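Local coordinates for predicted protease of the collagenase family (Methanopyrus kandleri, PDB 5D88), which is a TIM-barrel protein of the U32 peptidase family that binds zinc and probably acts as a peptidase, at residues Y26-C29 against H33-T36; D35-D40 against R76-Q81. All blocks are in the same frame, centred on the assembly; numbering follows the deposited sequence.

Interaction 1. Residues Y26-C29 against H33-T36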
loop_
_atom_site.group_PDB
_atom_site.type_symbol
_atom_site.label_atom_id
_atom_site.label_comp_id
_atom_site.label_asym_id
_atom_site.label_seq_id
_atom_site.Cartn_x
_atom_site.Cartn_y
_atom_site.Cartn_z
ATOM N N TYR A 26 24.851 4.196 -1.465
ATOM C CA TYR A 26 24.875 2.744 -1.375
ATOM C C TYR A 26 24.176 2.273 -0.108
ATOM O O TYR A 26 24.407 2.805 0.980
ATOM C CB TYR A 26 26.311 2.220 -1.402
ATOM C CG TYR A 26 26.925 2.355 -2.759
ATOM C CD1 TYR A 26 27.473 3.553 -3.178
ATOM C CD2 TYR A 26 26.909 1.291 -3.644
ATOM C CE1 TYR A 26 28.018 3.678 -4.446
ATOM C CE2 TYR A 26 27.425 1.414 -4.894
ATOM C CZ TYR A 26 27.985 2.602 -5.295
ATOM O OH TYR A 26 28.507 2.682 -6.563
ATOM N N LEU A 27 23.329 1.269 -0.263
ATOM C CA LEU A 27 22.741 0.582 0.872
ATOM C C LEU A 27 23.836 -0.098 1.685
ATOM O O LEU A 27 24.768 -0.686 1.131
ATOM C CB LEU A 27 21.728 -0.459 0.370
ATOM C CG LEU A 27 21.043 -1.284 1.461
ATOM C CD1 LEU A 27 20.014 -0.462 2.225
ATOM C CD2 LEU A 27 20.415 -2.531 0.883
ATOM N N CYS A 28 23.724 -0.020 3.009
ATOM C CA CYS A 28 24.663 -0.707 3.885
ATOM C C CYS A 28 23.876 -1.362 5.007
ATOM O O CYS A 28 23.276 -0.659 5.833
ATOM C CB CYS A 28 25.709 0.265 4.429
ATOM S SG CYS A 28 26.865 -0.517 5.512
ATOM N N CYS A 29 23.905 -2.703 5.046
ATOM C CA CYS A 29 23.107 -3.481 5.987
ATOM C C CYS A 29 23.917 -4.089 7.109
ATOM O O CYS A 29 23.332 -4.722 8.001
ATOM C CB CYS A 29 22.367 -4.612 5.273
ATOM S SG CYS A 29 21.170 -4.024 4.124
ATOM N N HIS A 33 29.385 -5.058 5.204
ATOM C CA HIS A 33 28.905 -4.501 3.940
ATOM C C HIS A 33 29.520 -3.133 3.665
ATOM O O HIS A 33 29.739 -2.768 2.502
ATOM C CB HIS A 33 27.372 -4.405 4.018
ATOM C CG HIS A 33 26.654 -4.310 2.698
ATOM N ND1 HIS A 33 25.343 -3.874 2.608
ATOM C CD2 HIS A 33 27.032 -4.629 1.436
ATOM C CE1 HIS A 33 24.957 -3.902 1.345
ATOM N NE2 HIS A 33 25.961 -4.363 0.611
ATOM N N LEU A 34 29.802 -2.369 4.722
ATOM C CA LEU A 34 30.368 -1.031 4.571
ATOM C C LEU A 34 31.708 -1.066 3.853
ATOM O O LEU A 34 32.036 -0.143 3.097
ATOM C CB LEU A 34 30.531 -0.376 5.945
ATOM C CG LEU A 34 31.065 1.058 5.985
ATOM C CD1 LEU A 34 30.188 1.990 5.152
ATOM C CD2 LEU A 34 31.170 1.576 7.435
ATOM N N ASP A 35 32.506 -2.110 4.090
ATOM C CA ASP A 35 33.832 -2.190 3.491
ATOM C C ASP A 35 33.787 -2.351 1.976
ATOM O O ASP A 35 34.827 -2.195 1.332
ATOM C CB ASP A 35 34.623 -3.359 4.088
ATOM C CG ASP A 35 35.088 -3.103 5.514
ATOM O OD1 ASP A 35 34.897 -1.990 6.053
ATOM O OD2 ASP A 35 35.671 -4.037 6.098
ATOM N N THR A 36 32.633 -2.682 1.397
ATOM C CA THR A 36 32.502 -2.862 -0.047
ATOM C C THR A 36 31.999 -1.612 -0.761
ATOM O O THR A 36 31.970 -1.577 -1.998
ATOM C CB THR A 36 31.551 -4.026 -0.356
ATOM O OG1 THR A 36 30.191 -3.588 -0.219
ATOM C CG2 THR A 36 31.819 -5.210 0.589
#
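The imidazole of H33 lies against the backbone of L27-C29 and takes a hydrogen bond from it: C29 N donates to H33 ND1 at 3.1 Å, with an N-H...N angle of 161°. Because C29 N is the donor, ND1 serves as acceptor and probably carries no proton; the approach at the ring edge, only 6° out of plane, makes the bond well directed. CG stands anti to the backbone N of H33 (chi1 -160°), which swings the ring across to L27-C29. Its CE1 comes within 3.2 Å of L27 O, obliquely to the ring. This is the first strand-to-helix turn of the TIM barrel: strand 23-27 runs out at L27, and the short, weakly bonded helix 31-34 packs against the strand end in the unit that leads to strand 43-47. With an alanine at H33, C29 N is likely to lose its acceptor, and a gap would open next to L27 O. C28 SG, anti to its own backbone N, lies alongside L34, 3.7 Å from L34 CB. Helix 63-75 covers both, through I69 on C28 and V72 on L34. H33 O accepts from T36 N and, at 2.9 Å, from T36 OG1.

Interaction 2. Residues D35-D40 against R76-Q81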
loop_
_atom_site.group_PDB
_atom_site.type_symbol
_atom_site.label_atom_id
_atom_site.label_comp_id
_atom_site.label_asym_id
_atom_site.label_seq_id
_atom_site.Cartn_x
_atom_site.Cartn_y
_atom_site.Cartn_z
ATOM N N ASP A 35 32.506 -2.110 4.090
ATOM C CA ASP A 35 33.832 -2.190 3.491
ATOM C C ASP A 35 33.787 -2.351 1.976
ATOM O O ASP A 35 34.827 -2.195 1.332
ATOM C CB ASP A 35 34.623 -3.359 4.088
ATOM C CG ASP A 35 35.088 -3.103 5.514
ATOM O OD1 ASP A 35 34.897 -1.990 6.053
ATOM O OD2 ASP A 35 35.671 -4.037 6.098
ATOM N N THR A 36 32.633 -2.682 1.397
ATOM C CA THR A 36 32.502 -2.862 -0.047
ATOM C C THR A 36 31.999 -1.612 -0.761
ATOM O O THR A 36 31.970 -1.577 -1.998
ATOM C CB THR A 36 31.551 -4.026 -0.356
ATOM O OG1 THR A 36 30.191 -3.588 -0.219
ATOM C CG2 THR A 36 31.819 -5.210 0.589
ATOM N N VAL A 37 31.606 -0.596 -0.022
ATOM C CA VAL A 37 31.144 0.650 -0.633
ATOM C C VAL A 37 32.314 1.310 -1.349
ATOM O O VAL A 37 33.392 1.462 -0.748
ATOM C CB VAL A 37 30.568 1.573 0.434
ATOM C CG1 VAL A 37 30.241 2.958 -0.163
ATOM C CG2 VAL A 37 29.341 0.937 1.055
ATOM N N PRO A 38 32.156 1.733 -2.600
ATOM C CA PRO A 38 33.267 2.381 -3.299
ATOM C C PRO A 38 33.768 3.610 -2.555
ATOM O O PRO A 38 32.996 4.353 -1.940
ATOM C CB PRO A 38 32.657 2.749 -4.654
ATOM C CG PRO A 38 31.566 1.746 -4.842
ATOM C CD PRO A 38 30.984 1.570 -3.479
ATOM N N GLU A 39 35.086 3.826 -2.637
ATOM C CA GLU A 39 35.715 4.908 -1.883
ATOM C C GLU A 39 35.154 6.278 -2.253
ATOM O O GLU A 39 35.067 7.159 -1.390
ATOM C CB GLU A 39 37.228 4.894 -2.099
ATOM C CG GLU A 39 37.964 3.844 -1.277
ATOM C CD GLU A 39 39.479 3.986 -1.355
ATOM O OE1 GLU A 39 40.004 5.068 -1.013
ATOM O OE2 GLU A 39 40.146 3.013 -1.767
ATOM N N ASP A 40 34.770 6.486 -3.512
ATOM C CA ASP A 40 34.327 7.804 -3.960
ATOM C C ASP A 40 32.829 8.027 -3.787
ATOM O O ASP A 40 32.294 9.010 -4.307
ATOM C CB ASP A 40 34.709 8.026 -5.427
ATOM C CG ASP A 40 34.194 6.927 -6.345
ATOM O OD1 ASP A 40 33.294 6.168 -5.920
ATOM O OD2 ASP A 40 34.689 6.825 -7.495
ATOM N N ARG A 76 35.023 7.783 7.500
ATOM C CA ARG A 76 35.444 7.689 6.115
ATOM C C ARG A 76 34.865 8.814 5.255
ATOM O O ARG A 76 35.013 8.784 4.027
ATOM C CB ARG A 76 35.062 6.303 5.574
ATOM C CG ARG A 76 35.747 5.158 6.369
ATOM C CD ARG A 76 35.306 3.754 5.943
ATOM N NE ARG A 76 35.979 2.694 6.705
ATOM C CZ ARG A 76 35.753 1.392 6.543
ATOM N NH1 ARG A 76 34.864 0.972 5.648
ATOM N NH2 ARG A 76 36.415 0.499 7.276
ATOM N N GLY A 77 34.227 9.805 5.879
ATOM C CA GLY A 77 33.722 10.973 5.181
ATOM C C GLY A 77 32.481 10.742 4.348
ATOM O O GLY A 77 32.172 11.557 3.473
ATOM N N LEU A 78 31.766 9.644 4.585
ATOM C CA LEU A 78 30.519 9.381 3.892
ATOM C C LEU A 78 29.370 10.103 4.580
ATOM O O LEU A 78 29.283 10.125 5.809
ATOM C CB LEU A 78 30.247 7.875 3.864
ATOM C CG LEU A 78 31.194 7.059 2.980
ATOM C CD1 LEU A 78 31.187 5.579 3.348
ATOM C CD2 LEU A 78 30.807 7.234 1.525
ATOM N N SER A 79 28.488 10.700 3.783
ATOM C CA SER A 79 27.195 11.120 4.306
ATOM C C SER A 79 26.364 9.886 4.645
ATOM O O SER A 79 26.598 8.791 4.125
ATOM C CB SER A 79 26.456 12.006 3.298
ATOM O OG SER A 79 27.208 13.172 3.023
ATOM N N VAL A 80 25.399 10.066 5.543
ATOM C CA VAL A 80 24.613 8.960 6.082
ATOM C C VAL A 80 23.138 9.316 6.065
ATOM O O VAL A 80 22.727 10.329 6.645
ATOM C CB VAL A 80 25.044 8.598 7.516
ATOM C CG1 VAL A 80 24.152 7.506 8.083
ATOM C CG2 VAL A 80 26.517 8.181 7.531
ATOM N N GLN A 81 22.331 8.450 5.469
ATOM C CA GLN A 81 20.889 8.566 5.580
ATOM C C GLN A 81 20.317 7.314 6.224
ATOM O O GLN A 81 20.755 6.194 5.950
ATOM C CB GLN A 81 20.243 8.813 4.220
ATOM C CG GLN A 81 20.622 10.164 3.639
ATOM C CD GLN A 81 20.099 10.410 2.235
ATOM O OE1 GLN A 81 19.669 9.494 1.534
ATOM N NE2 GLN A 81 20.158 11.665 1.810
HETATM O O HOH W 1 37.010 -2.718 8.422
#
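R76 meets D35 end-on, NH1 and NH2 both donating to the single oxygen OD1 in a salt bridge. The NH1 bond to D35 OD1 is 3.0 Å long with an N-H...O angle of 154°; the NH2 bond to the same oxygen is longer, at 3.2 Å, and more bent, at 143°. OD1 lies at the edge of the guanidinium, almost in its plane, but the match on the acceptor side is poorer. NH1 arrives on the anti side of OD1 and NH2 on the syn side, both from the same face of the carboxylate, whose plane is turned 31° from that of the guanidinium. This is therefore a forked grip on one atom, not the paired bidentate arrangement in which each nitrogen has its own oxygen. The extended chain of R76 from CG to NE carries the guanidinium across to D35. R31 NH1 forms a further salt bridge to OD1, and this shared negative charge probably eases the closeness of the two arginines. D35 OD2 is served by a water, which donates to it at 3.0 Å and weakly accepts from R76 NH2. Farther along, V37 CG1 and L78 CD1 approach to 4.5 Å, a loose apolar contact extended by I44, which both side chains touch. Behind R76, helix 63-75 ends in a Schellman motif, with G77 at the positive-phi C-prime position: G77 N and L78 N bond back to carbonyls of the last helical turn. The chain then enters strand 79-83, where S79 and Q81 make backbone bonds to the neighbouring strand 43-47. The contact thus joins two neighbouring loops that lead into adjacent strands 43-47 and 79-83, at the N-terminal end of the TIM barrel's strands.

How the interactions relate
Interactions 1 and 2 follow one another along the chain, sharing D35 and T36, and their centres lie 8 Å apart. Neither shared residue touches 26-29 in interaction 1, whereas D35 carries the salt bridge of interaction 2. L34 bridges the two contacts, its CD1 4.1 Å from L78 CD1 and its branching carbon CG 3.8 Å from R76 NH1, so the apolar side chain lies beside the guanidinium. Y26 makes a second bridge: its CB lies 4.1 Å from V37 CG2, and its OH packs 3.6 Å from P38 CG. Both contacts belong to the barrel's framework and lie away from the zinc site that includes C88 and H209.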